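Long-range contacts in beta-galactosidase (Marinomonas sp. ef1, PDB 6Y2K), which is a cold-active, hexameric family 42 beta-galactosidase that probably releases terminal galactose from beta-galactosides such as lactose: residues A[150-155]-A[195-200]; A[158-163]-A[209-214]; A[266-271]-A[314-319]; A[286-291]-A[326-331]. All blocks are in the same frame, centred on the assembly; numbering follows the deposited sequence.

Contact 1. Residues A[150-155]-A[195-200]; sequences LSYAEA and LPNLTV
The ring of Tyr152 meets Leu195 CB and Pro196 CG near its plane, at the edge. The amide of Asn197 comes in obliquely, its plane 32° from the ring plane. The two side chains slide past each other in opposite directions. Asn197 CG is 3.3 Å from Tyr152 CD1, and Asn197 ND2 is 3.5 Å from Tyr152 CB. With CG of Asn197 between its backbone N and carbonyl carbon (chi1 68°), the amide is brought alongside the CB, CG and CD1 end of the tyrosine. Asn197 ND2 is held by the carbonyl O of Glu93. It also donates to a water, which in turn donates to Tyr152 O at 2.8 Å, so amide and backbone are bridged. Leu195 points one methyl, CD1, at the tyrosine backbone, 3.4 Å from Tyr152 O. At the far end of the ring Tyr152 OH bonds a glycerol, probably from crystallisation. This is a surface contact between the loop that leads into helix 154-168 and the loop before helix 205-233. Ala153 is the N-cap of the former. Backbone bonds from Leu198 reach the second subunit. Phe211 of helix 205-233 packs on Tyr152, Leu195 and Pro196, and so joins both segments to that helix.

Contact 2. Residues A[158-163]-A[209-214]; sequences AAFRLW and LDFQRC
Phe160 and Trp163 of helix 154-168 pack on Asp210, Phe211 and Cys214 where that helix crosses helix 205-233. The segment axes approach to 10.1 Å and cross steeply, at 105°. Phe160 and Phe211 make a T-shaped pair. The edge of Phe211 is turned to the face of Phe160, and Phe211 CD1 stands 3.8 Å above that ring plane, over its centre. Cys214 lies against Trp163. Its CB sits over the face of the five-membered ring of Trp163, a CH-pi contact 3.8 Å from the centroid. Its SG touches Trp163 CB at 3.5 Å and makes an oblique sulfur-aromatic contact, 4.0 Å from the same centroid. In the chain both helices come between strands 134-138 and 238-244, within the fourth beta-alpha-beta crossover of the TIM barrel. The indole also reaches Asp210. Asp210 O lies over its face, 3.7 Å from Trp163 CZ3, and Asp210 OD1 sits at the ring edge, in plane. Trp163 NE1 bonds Asp217. Asp210 OD1 accepts Arg213 NH1 at 3.0 Å in the guanidinium plane and also pairs with Lys167. Asp210 OD2 is held by Tyr168 and Trp178, while Arg213 NE pairs with Asp419.

Contact 3. Residues A[266-271]-A[314-319]; sequences SYPLGS and EQQPGP
Tyr267 lies obliquely across two side chains of the neighbouring segment, Glu314 at its hydroxyl end and Gln316 nearer its base. Its ring plane is 70° from the carboxylate and 47° from the amide. Tyr267 OH donates to Glu314 OE1 at 2.7 Å, on the anti side of the carboxylate. Gln316 CB touches Tyr267 CD1 at 3.7 Å. The Gln316 chain (chi1 -175°) runs extended beyond CG and carries its amide past Pro268 to Leu269, which it crosses at about a right angle. Gln316 OE1 accepts Leu269 N at 3.2 Å, in the first turn of helix 268-274. Gln316 NE2 donates to Gly318 O at 2.8 Å, from above the carbonyl plane. Replacing Gln316 by an alanine would probably leave Leu269 N and Gly318 O without these partners and let the turn at 316-319 move. In the backbone, Ser266 N donates to Glu314 O and Gln316 N to Ser266 O. These two bonds make the parallel bridge of Ser266 with Gln315, between barrel strands 261-266 and 310-315. Glu314 stands at the C-terminal end of the seventh barrel strand, consistent with the place of the nucleophile in clan GH-A glycosidases. Its other oxygen, OE2, pairs with Arg33. One carboxylate oxygen is thus gripped by a phenol and the other by a guanidinium, so the group is likely to be fixed in rotation.

Contact 4. Residues A[286-291]-A[326-331]; sequences YLRVGH and NPTPAD
Two loops without regular structure meet by one backbone bond, Ala330 N to Arg288 O, at 2.9 Å and 169°. Arg288 then lies alongside Thr328, both side chains pointing the same way. Its chain is extended from CG to NE, and the guanidinium turns at the end (chi4 -77°). NH1 of Arg288 donates to Thr328 O at 3.0 Å, in the carbonyl plane and on a lone pair. The same NH1 forms a salt bridge with Asp527 of the third subunit, which also accepts Thr328 N. Leu287 CD2 lies over one face of the guanidinium. Next to it, Leu287 CD1 touches Pro327 CG at 3.7 Å. On the other flank Val289 CG1 packs against Ala330 CB at 4.0 Å. A leucine in place of Arg288 would probably leave Asp527 of the third subunit without this charge partner and Thr328 O without its side-chain donor. Tyr286 O accepts both Val289 N and Gly290 N, which closes the turn that follows helix 280-285. The loop with 326-331 follows the seventh barrel strand and leads into helix 333-343. It is a beta-alpha loop on the C-terminal side of the TIM barrel, and with loop 286-291 forms part of the third-subunit interface.

Overall arrangement
The contacts form two pairs, both within the TIM-barrel part of the chain. Contacts 1 and 2 have centres 11 Å apart and touch through Phe211 and through Leu150, whose CD1 is 3.6 Å from Gln212 OE1. Both use helix 154-168. Contacts 3 and 4 have centres 9 Å apart and join through Leu269, whose CD2 is 3.3 Å from Arg288 C. The centres of contacts 2 and 3 are 34 Å apart, on opposite sides of the chain's centre. Contact 3 is at the barrel mouth, probably beside the active site, and a glycerol, probably from the crystallisation liquor, comes within about 3 Å of the Tyr267 side chain. Contact 1 borders the second subunit, contacts 3 (by Pro319) and 4 the third.

Contact 1. Residues A[150-155]-A[195-200]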
loop_
_atom_site.group_PDB
_atom_site.type_symbol
_atom_site.label_atom_id
_atom_site.label_comp_id
_atom_site.label_asym_id
_atom_site.label_seq_id
_atom_site.Cartn_x
_atom_site.Cartn_y
_atom_site.Cartn_z
ATOM N N LEU A 150 31.170 31.636 4.438
ATOM C CA LEU A 150 30.317 32.818 4.610
ATOM C C LEU A 150 30.274 33.206 6.088
ATOM O O LEU A 150 30.026 32.363 6.960
ATOM C CB LEU A 150 28.897 32.559 4.093
ATOM C CG LEU A 150 28.730 32.204 2.614
ATOM C CD1 LEU A 150 27.252 32.085 2.271
ATOM C CD2 LEU A 150 29.401 33.218 1.697
ATOM N N SER A 151 30.582 34.468 6.363
ATOM C CA SER A 151 30.536 35.034 7.709
ATOM C C SER A 151 29.984 36.441 7.595
ATOM O O SER A 151 30.128 37.088 6.557
ATOM C CB SER A 151 31.926 35.036 8.351
ATOM O OG SER A 151 31.960 35.855 9.514
ATOM N N TYR A 152 29.327 36.896 8.657
ATOM C CA TYR A 152 28.504 38.102 8.603
ATOM C C TYR A 152 28.865 39.076 9.722
ATOM O O TYR A 152 27.990 39.691 10.344
ATOM C CB TYR A 152 27.029 37.696 8.644
ATOM C CG TYR A 152 26.651 36.768 7.502
ATOM C CD1 TYR A 152 26.229 37.280 6.278
ATOM C CD2 TYR A 152 26.729 35.382 7.639
ATOM C CE1 TYR A 152 25.883 36.441 5.223
ATOM C CE2 TYR A 152 26.388 34.537 6.591
ATOM C CZ TYR A 152 25.963 35.075 5.381
ATOM O OH TYR A 152 25.626 34.253 4.335
ATOM N N ALA A 153 30.173 39.216 9.947
ATOM C CA ALA A 153 30.735 40.122 10.943
ATOM C C ALA A 153 31.247 41.386 10.257
ATOM O O ALA A 153 31.297 41.461 9.021
ATOM C CB ALA A 153 31.867 39.430 11.689
ATOM N N GLU A 154 31.648 42.362 11.069
ATOM C CA GLU A 154 32.152 43.650 10.567
ATOM C C GLU A 154 33.335 43.471 9.619
ATOM O O GLU A 154 33.395 44.121 8.592
ATOM C CB GLU A 154 32.545 44.586 11.720
ATOM C CG GLU A 154 32.838 46.028 11.294
ATOM C CD GLU A 154 31.597 46.766 10.779
ATOM O OE1 GLU A 154 30.497 46.553 11.349
ATOM O OE2 GLU A 154 31.711 47.566 9.812
ATOM N N ALA A 155 34.256 42.570 9.958
ATOM C CA ALA A 155 35.431 42.313 9.112
ATOM C C ALA A 155 35.051 41.829 7.709
ATOM O O ALA A 155 35.694 42.201 6.731
ATOM C CB ALA A 155 36.366 41.314 9.786
ATOM N N LEU A 195 25.759 43.709 4.326
ATOM C CA LEU A 195 25.787 42.262 4.131
ATOM C C LEU A 195 24.398 41.812 3.651
ATOM O O LEU A 195 23.402 42.482 3.958
ATOM C CB LEU A 195 26.162 41.556 5.444
ATOM C CG LEU A 195 27.549 41.884 6.009
ATOM C CD1 LEU A 195 27.673 41.403 7.451
ATOM C CD2 LEU A 195 28.638 41.283 5.123
ATOM N N PRO A 196 24.324 40.703 2.877
ATOM C CA PRO A 196 23.040 40.217 2.361
ATOM C C PRO A 196 22.171 39.392 3.329
ATOM O O PRO A 196 21.106 38.923 2.918
ATOM C CB PRO A 196 23.460 39.357 1.172
ATOM C CG PRO A 196 24.770 38.804 1.583
ATOM C CD PRO A 196 25.448 39.911 2.338
ATOM N N ASN A 197 22.591 39.218 4.582
ATOM C CA ASN A 197 21.765 38.510 5.569
ATOM C C ASN A 197 20.835 39.477 6.310
ATOM O O ASN A 197 20.998 40.696 6.237
ATOM C CB ASN A 197 22.633 37.738 6.569
ATOM C CG ASN A 197 23.429 38.649 7.480
ATOM O OD1 ASN A 197 23.946 39.682 7.037
ATOM N ND2 ASN A 197 23.529 38.277 8.762
ATOM N N LEU A 198 19.853 38.918 7.014
ATOM C CA LEU A 198 18.928 39.702 7.849
ATOM C C LEU A 198 18.194 40.835 7.098
ATOM O O LEU A 198 17.868 41.872 7.672
ATOM C CB LEU A 198 19.655 40.243 9.092
ATOM C CG LEU A 198 20.206 39.170 10.039
ATOM C CD1 LEU A 198 20.999 39.822 11.158
ATOM C CD2 LEU A 198 19.082 38.316 10.608
ATOM N N THR A 199 17.932 40.619 5.817
ATOM C CA THR A 199 17.097 41.518 5.035
ATOM C C THR A 199 15.638 41.140 5.286
ATOM O O THR A 199 15.354 40.038 5.754
ATOM C CB THR A 199 17.422 41.402 3.535
ATOM O OG1 THR A 199 17.373 40.032 3.136
ATOM C CG2 THR A 199 18.807 41.940 3.243
ATOM N N VAL A 200 14.712 42.040 4.971
ATOM C CA VAL A 200 13.272 41.760 5.153
ATOM C C VAL A 200 12.890 40.465 4.428
ATOM O O VAL A 200 12.239 39.579 4.996
ATOM C CB VAL A 200 12.382 42.925 4.622
ATOM C CG1 VAL A 200 10.903 42.546 4.615
ATOM C CG2 VAL A 200 12.584 44.186 5.448
HETATM O O HOH W 1 25.250 39.737 10.811
#

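Contact 2. Residues A[158-163]-A[209-214]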
loop_
_atom_site.group_PDB
_atom_site.type_symbol
_atom_site.label_atom_id
_atom_site.label_comp_id
_atom_site.label_asym_id
_atom_site.label_seq_id
_atom_site.Cartn_x
_atom_site.Cartn_y
_atom_site.Cartn_z
ATOM N N ALA A 158 33.706 44.876 5.741
ATOM C CA ALA A 158 34.819 45.744 5.374
ATOM C C ALA A 158 35.552 45.199 4.153
ATOM O O ALA A 158 35.821 45.942 3.207
ATOM C CB ALA A 158 35.774 45.923 6.546
ATOM N N ALA A 159 35.848 43.899 4.167
ATOM C CA ALA A 159 36.479 43.246 3.016
ATOM C C ALA A 159 35.594 43.280 1.762
ATOM O O ALA A 159 36.102 43.466 0.653
ATOM C CB ALA A 159 36.861 41.811 3.361
ATOM N N PHE A 160 34.280 43.117 1.945
ATOM C CA PHE A 160 33.320 43.108 0.825
ATOM C C PHE A 160 33.279 44.467 0.125
ATOM O O PHE A 160 33.375 44.544 -1.101
ATOM C CB PHE A 160 31.931 42.683 1.325
ATOM C CG PHE A 160 30.890 42.479 0.240
ATOM C CD1 PHE A 160 31.187 41.815 -0.954
ATOM C CD2 PHE A 160 29.571 42.906 0.452
ATOM C CE1 PHE A 160 30.206 41.612 -1.919
ATOM C CE2 PHE A 160 28.583 42.691 -0.509
ATOM C CZ PHE A 160 28.900 42.040 -1.696
ATOM N N ARG A 161 33.210 45.541 0.899
ATOM C CA ARG A 161 33.180 46.883 0.301
ATOM C C ARG A 161 34.462 47.208 -0.483
ATOM O O ARG A 161 34.392 47.841 -1.541
ATOM C CB ARG A 161 32.894 47.942 1.363
ATOM C CG ARG A 161 31.507 47.813 1.960
ATOM C CD ARG A 161 31.384 48.616 3.233
ATOM N NE ARG A 161 29.991 48.726 3.653
ATOM C CZ ARG A 161 29.588 49.267 4.797
ATOM N NH1 ARG A 161 30.472 49.770 5.662
ATOM N NH2 ARG A 161 28.288 49.311 5.085
ATOM N N LEU A 162 35.617 46.767 0.024
ATOM C CA LEU A 162 36.891 46.927 -0.700
ATOM C C LEU A 162 36.928 46.082 -1.972
ATOM O O LEU A 162 37.362 46.557 -3.024
ATOM C CB LEU A 162 38.093 46.573 0.186
ATOM C CG LEU A 162 38.428 47.520 1.344
ATOM C CD1 LEU A 162 39.577 46.933 2.165
ATOM C CD2 LEU A 162 38.784 48.926 0.856
ATOM N N TRP A 163 36.471 44.833 -1.861
ATOM C CA TRP A 163 36.400 43.902 -2.992
ATOM C C TRP A 163 35.493 44.428 -4.112
ATOM O O TRP A 163 35.839 44.325 -5.290
ATOM C CB TRP A 163 35.926 42.528 -2.491
ATOM C CG TRP A 163 35.949 41.389 -3.480
ATOM C CD1 TRP A 163 36.931 40.443 -3.631
ATOM C CD2 TRP A 163 34.924 41.050 -4.411
ATOM N NE1 TRP A 163 36.580 39.546 -4.615
ATOM C CE2 TRP A 163 35.350 39.895 -5.107
ATOM C CE3 TRP A 163 33.681 41.614 -4.732
ATOM C CZ2 TRP A 163 34.577 39.294 -6.101
ATOM C CZ3 TRP A 163 32.912 41.014 -5.721
ATOM C CH2 TRP A 163 33.364 39.865 -6.394
ATOM N N LEU A 209 25.595 36.762 -5.004
ATOM C CA LEU A 209 26.639 36.102 -5.797
ATOM C C LEU A 209 28.021 36.759 -5.623
ATOM O O LEU A 209 29.027 36.061 -5.394
ATOM C CB LEU A 209 26.244 36.038 -7.279
ATOM C CG LEU A 209 27.205 35.292 -8.206
ATOM C CD1 LEU A 209 27.485 33.878 -7.717
ATOM C CD2 LEU A 209 26.654 35.249 -9.620
ATOM N N ASP A 210 28.071 38.085 -5.738
ATOM C CA ASP A 210 29.306 38.839 -5.453
ATOM C C ASP A 210 29.789 38.627 -4.009
ATOM O O ASP A 210 31.005 38.523 -3.775
ATOM C CB ASP A 210 29.131 40.339 -5.737
ATOM C CG ASP A 210 29.364 40.707 -7.201
ATOM O OD1 ASP A 210 29.828 39.871 -8.008
ATOM O OD2 ASP A 210 29.099 41.877 -7.541
ATOM N N PHE A 211 28.858 38.522 -3.056
ATOM C CA PHE A 211 29.239 38.215 -1.678
ATOM C C PHE A 211 29.916 36.839 -1.567
ATOM O O PHE A 211 30.958 36.710 -0.904
ATOM C CB PHE A 211 28.051 38.327 -0.712
ATOM C CG PHE A 211 28.440 38.160 0.725
ATOM C CD1 PHE A 211 29.298 39.070 1.325
ATOM C CD2 PHE A 211 27.976 37.084 1.471
ATOM C CE1 PHE A 211 29.682 38.918 2.647
ATOM C CE2 PHE A 211 28.346 36.933 2.801
ATOM C CZ PHE A 211 29.207 37.847 3.383
ATOM N N GLN A 212 29.342 35.825 -2.225
ATOM C CA GLN A 212 29.931 34.481 -2.237
ATOM C C GLN A 212 31.319 34.500 -2.855
ATOM O O GLN A 212 32.242 33.887 -2.331
ATOM C CB GLN A 212 29.053 33.486 -3.004
ATOM C CG GLN A 212 29.413 32.021 -2.779
ATOM C CD GLN A 212 28.712 31.393 -1.582
ATOM O OE1 GLN A 212 27.584 31.746 -1.258
ATOM N NE2 GLN A 212 29.373 30.442 -0.934
ATOM N N ARG A 213 31.442 35.199 -3.980
ATOM C CA ARG A 213 32.713 35.329 -4.681
ATOM C C ARG A 213 33.762 35.986 -3.795
ATOM O O ARG A 213 34.911 35.523 -3.737
ATOM C CB ARG A 213 32.535 36.134 -5.970
ATOM C CG ARG A 213 31.757 35.399 -7.051
ATOM C CD ARG A 213 31.124 36.383 -8.022
ATOM N NE ARG A 213 30.677 35.767 -9.271
ATOM C CZ ARG A 213 29.989 36.403 -10.225
ATOM N NH1 ARG A 213 29.645 37.680 -10.084
ATOM N NH2 ARG A 213 29.633 35.756 -11.337
ATOM N N CYS A 214 33.362 37.049 -3.094
ATOM C CA CYS A 214 34.279 37.763 -2.202
ATOM C C CYS A 214 34.750 36.868 -1.054
ATOM O O CYS A 214 35.951 36.764 -0.806
ATOM C CB CYS A 214 33.626 39.043 -1.662
ATOM S SG CYS A 214 34.648 39.929 -0.466
#

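Contact 3. Residues A[266-271]-A[314-319]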
loop_
_atom_site.group_PDB
_atom_site.type_symbol
_atom_site.label_atom_id
_atom_site.label_comp_id
_atom_site.label_asym_id
_atom_site.label_seq_id
_atom_site.Cartn_x
_atom_site.Cartn_y
_atom_site.Cartn_z
ATOM N N SER A 266 37.359 11.495 2.757
ATOM C CA SER A 266 36.293 10.615 2.289
ATOM C C SER A 266 35.723 9.775 3.419
ATOM O O SER A 266 36.410 8.914 3.992
ATOM C CB SER A 266 36.796 9.679 1.190
ATOM O OG SER A 266 35.734 8.847 0.724
ATOM N N TYR A 267 34.446 10.013 3.712
ATOM C CA TYR A 267 33.730 9.276 4.727
ATOM C C TYR A 267 32.414 8.782 4.133
ATOM O O TYR A 267 31.355 9.348 4.415
ATOM C CB TYR A 267 33.516 10.163 5.944
ATOM C CG TYR A 267 34.800 10.610 6.601
ATOM C CD1 TYR A 267 35.485 9.765 7.475
ATOM C CD2 TYR A 267 35.336 11.874 6.351
ATOM C CE1 TYR A 267 36.661 10.163 8.082
ATOM C CE2 TYR A 267 36.514 12.285 6.956
ATOM C CZ TYR A 267 37.173 11.424 7.818
ATOM O OH TYR A 267 38.327 11.823 8.439
ATOM N N PRO A 268 32.478 7.722 3.303
ATOM C CA PRO A 268 31.322 7.274 2.519
ATOM C C PRO A 268 30.058 6.943 3.317
ATOM O O PRO A 268 28.960 7.187 2.822
ATOM C CB PRO A 268 31.848 6.016 1.814
ATOM C CG PRO A 268 33.312 6.222 1.754
ATOM C CD PRO A 268 33.631 6.826 3.082
ATOM N N LEU A 269 30.208 6.411 4.530
ATOM C CA LEU A 269 29.039 6.048 5.350
ATOM C C LEU A 269 28.395 7.257 5.991
ATOM O O LEU A 269 27.188 7.293 6.144
ATOM C CB LEU A 269 29.388 5.031 6.430
ATOM C CG LEU A 269 30.230 3.820 6.020
ATOM C CD1 LEU A 269 30.226 2.796 7.146
ATOM C CD2 LEU A 269 29.758 3.197 4.718
ATOM N N GLY A 270 29.210 8.242 6.370
ATOM C CA GLY A 270 28.711 9.491 6.916
ATOM C C GLY A 270 27.968 10.303 5.878
ATOM O O GLY A 270 26.873 10.773 6.149
ATOM N N SER A 271 28.555 10.458 4.690
ATOM C CA SER A 271 27.904 11.214 3.609
ATOM C C SER A 271 26.606 10.545 3.120
ATOM O O SER A 271 25.614 11.232 2.873
ATOM C CB SER A 271 28.863 11.470 2.438
ATOM O OG SER A 271 29.226 10.266 1.773
ATOM N N GLU A 314 42.287 11.933 4.330
ATOM C CA GLU A 314 41.534 11.272 5.405
ATOM C C GLU A 314 40.560 10.246 4.819
ATOM O O GLU A 314 39.603 10.613 4.132
ATOM C CB GLU A 314 40.756 12.296 6.248
ATOM C CG GLU A 314 41.595 13.405 6.888
ATOM C CD GLU A 314 40.775 14.412 7.674
ATOM O OE1 GLU A 314 39.582 14.148 7.917
ATOM O OE2 GLU A 314 41.318 15.482 8.062
ATOM N N GLN A 315 40.816 8.965 5.080
ATOM C CA GLN A 315 39.945 7.875 4.630
ATOM C C GLN A 315 39.266 7.215 5.820
ATOM O O GLN A 315 39.940 6.826 6.793
ATOM C CB GLN A 315 40.755 6.821 3.868
ATOM C CG GLN A 315 39.930 5.683 3.273
ATOM C CD GLN A 315 38.926 6.173 2.240
ATOM O OE1 GLN A 315 39.312 6.722 1.204
ATOM N NE2 GLN A 315 37.637 5.971 2.512
ATOM N N GLN A 316 37.942 7.067 5.737
ATOM C CA GLN A 316 37.174 6.381 6.778
ATOM C C GLN A 316 37.731 4.975 7.011
ATOM O O GLN A 316 37.882 4.239 6.049
ATOM C CB GLN A 316 35.696 6.271 6.391
ATOM C CG GLN A 316 34.827 5.675 7.487
ATOM C CD GLN A 316 33.325 5.876 7.297
ATOM O OE1 GLN A 316 32.864 6.486 6.317
ATOM N NE2 GLN A 316 32.550 5.353 8.245
ATOM N N PRO A 317 38.042 4.611 8.274
ATOM C CA PRO A 317 38.554 3.281 8.628
ATOM C C PRO A 317 37.578 2.399 9.413
ATOM O O PRO A 317 37.882 1.229 9.687
ATOM C CB PRO A 317 39.734 3.632 9.537
ATOM C CG PRO A 317 39.196 4.782 10.333
ATOM C CD PRO A 317 38.291 5.556 9.387
ATOM N N GLY A 318 36.434 2.962 9.788
ATOM C CA GLY A 318 35.507 2.332 10.719
ATOM C C GLY A 318 34.375 3.318 10.969
ATOM O O GLY A 318 34.267 4.318 10.251
ATOM N N PRO A 319 33.534 3.060 11.986
ATOM C CA PRO A 319 32.435 3.997 12.237
ATOM C C PRO A 319 32.946 5.382 12.652
ATOM O O PRO A 319 33.954 5.474 13.369
ATOM C CB PRO A 319 31.660 3.343 13.388
ATOM C CG PRO A 319 32.641 2.446 14.054
ATOM C CD PRO A 319 33.563 1.959 12.967
HETATM O O HOH W 2 36.024 6.467 -0.177
#

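Contact 4. Residues A[286-291]-A[326-331]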
loop_
_atom_site.group_PDB
_atom_site.type_symbol
_atom_site.label_atom_id
_atom_site.label_comp_id
_atom_site.label_asym_id
_atom_site.label_seq_id
_atom_site.Cartn_x
_atom_site.Cartn_y
_atom_site.Cartn_z
ATOM N N TYR A 286 23.027 0.819 0.406
ATOM C CA TYR A 286 24.472 1.023 0.487
ATOM C C TYR A 286 24.965 1.437 1.894
ATOM O O TYR A 286 26.094 1.930 2.042
ATOM C CB TYR A 286 24.865 2.062 -0.564
ATOM C CG TYR A 286 24.616 1.621 -1.993
ATOM C CD1 TYR A 286 25.324 0.548 -2.545
ATOM C CD2 TYR A 286 23.678 2.276 -2.803
ATOM C CE1 TYR A 286 25.109 0.138 -3.856
ATOM C CE2 TYR A 286 23.464 1.878 -4.120
ATOM C CZ TYR A 286 24.183 0.808 -4.642
ATOM O OH TYR A 286 23.981 0.404 -5.941
ATOM N N LEU A 287 24.130 1.215 2.919
ATOM C CA LEU A 287 24.427 1.584 4.313
ATOM C C LEU A 287 25.892 1.414 4.725
ATOM O O LEU A 287 26.456 2.303 5.340
ATOM C CB LEU A 287 23.577 0.732 5.269
ATOM C CG LEU A 287 23.758 0.940 6.775
ATOM C CD1 LEU A 287 23.242 2.306 7.190
ATOM C CD2 LEU A 287 23.043 -0.147 7.556
ATOM N N ARG A 288 26.479 0.261 4.402
ATOM C CA ARG A 288 27.798 -0.123 4.912
ATOM C C ARG A 288 28.962 0.059 3.935
ATOM O O ARG A 288 30.108 -0.275 4.289
ATOM C CB ARG A 288 27.758 -1.571 5.411
ATOM C CG ARG A 288 26.709 -1.827 6.488
ATOM C CD ARG A 288 26.962 -3.151 7.197
ATOM N NE ARG A 288 25.925 -3.450 8.176
ATOM C CZ ARG A 288 25.817 -2.887 9.382
ATOM N NH1 ARG A 288 26.691 -1.971 9.789
ATOM N NH2 ARG A 288 24.816 -3.242 10.185
ATOM N N VAL A 289 28.689 0.580 2.730
ATOM C CA VAL A 289 29.745 0.879 1.740
ATOM C C VAL A 289 29.740 2.292 1.136
ATOM O O VAL A 289 30.732 2.700 0.510
ATOM C CB VAL A 289 29.734 -0.153 0.585
ATOM C CG1 VAL A 289 30.050 -1.544 1.125
ATOM C CG2 VAL A 289 28.403 -0.153 -0.164
ATOM N N GLY A 290 28.643 3.032 1.295
ATOM C CA GLY A 290 28.483 4.324 0.639
ATOM C C GLY A 290 27.985 4.158 -0.779
ATOM O O GLY A 290 28.046 3.071 -1.348
ATOM N N HIS A 291 27.476 5.240 -1.357
ATOM C CA HIS A 291 26.969 5.197 -2.721
ATOM C C HIS A 291 28.146 4.911 -3.660
ATOM O O HIS A 291 29.254 5.396 -3.410
ATOM C CB HIS A 291 26.280 6.514 -3.093
ATOM C CG HIS A 291 25.620 6.491 -4.433
ATOM N ND1 HIS A 291 26.276 6.862 -5.591
ATOM C CD2 HIS A 291 24.361 6.154 -4.801
ATOM C CE1 HIS A 291 25.448 6.738 -6.615
ATOM N NE2 HIS A 291 24.280 6.312 -6.164
ATOM N N ASN A 326 25.662 6.124 12.444
ATOM C CA ASN A 326 27.068 5.791 12.220
ATOM C C ASN A 326 27.308 4.276 12.231
ATOM O O ASN A 326 27.797 3.709 13.214
ATOM C CB ASN A 326 27.920 6.514 13.257
ATOM C CG ASN A 326 27.782 8.027 13.152
ATOM O OD1 ASN A 326 28.228 8.633 12.175
ATOM N ND2 ASN A 326 27.121 8.636 14.132
ATOM N N PRO A 327 26.947 3.605 11.125
ATOM C CA PRO A 327 27.138 2.158 11.062
ATOM C C PRO A 327 28.605 1.773 10.912
ATOM O O PRO A 327 29.421 2.601 10.504
ATOM C CB PRO A 327 26.350 1.769 9.807
ATOM C CG PRO A 327 26.481 2.963 8.932
ATOM C CD PRO A 327 26.375 4.128 9.868
ATOM N N THR A 328 28.929 0.531 11.277
ATOM C CA THR A 328 30.221 -0.061 10.951
ATOM C C THR A 328 30.278 -0.362 9.443
ATOM O O THR A 328 29.276 -0.794 8.861
ATOM C CB THR A 328 30.466 -1.370 11.719
ATOM O OG1 THR A 328 29.310 -2.209 11.638
ATOM C CG2 THR A 328 30.786 -1.088 13.191
ATOM N N PRO A 329 31.441 -0.142 8.803
ATOM C CA PRO A 329 31.576 -0.526 7.389
ATOM C C PRO A 329 31.470 -2.027 7.175
ATOM O O PRO A 329 31.728 -2.806 8.100
ATOM C CB PRO A 329 32.983 -0.026 7.004
ATOM C CG PRO A 329 33.415 0.906 8.082
ATOM C CD PRO A 329 32.653 0.524 9.319
ATOM N N ALA A 330 31.082 -2.438 5.971
ATOM C CA ALA A 330 31.096 -3.866 5.616
ATOM C C ALA A 330 32.531 -4.373 5.706
ATOM O O ALA A 330 33.472 -3.607 5.481
ATOM C CB ALA A 330 30.578 -4.091 4.204
ATOM N N ASP A 331 32.694 -5.647 6.039
ATOM C CA ASP A 331 34.015 -6.261 6.001
ATOM C C ASP A 331 34.541 -6.149 4.565
ATOM O O ASP A 331 33.825 -6.453 3.612
ATOM C CB ASP A 331 33.967 -7.718 6.491
ATOM C CG ASP A 331 33.798 -7.834 8.028
ATOM O OD1 ASP A 331 34.088 -6.867 8.794
ATOM O OD2 ASP A 331 33.398 -8.930 8.484
#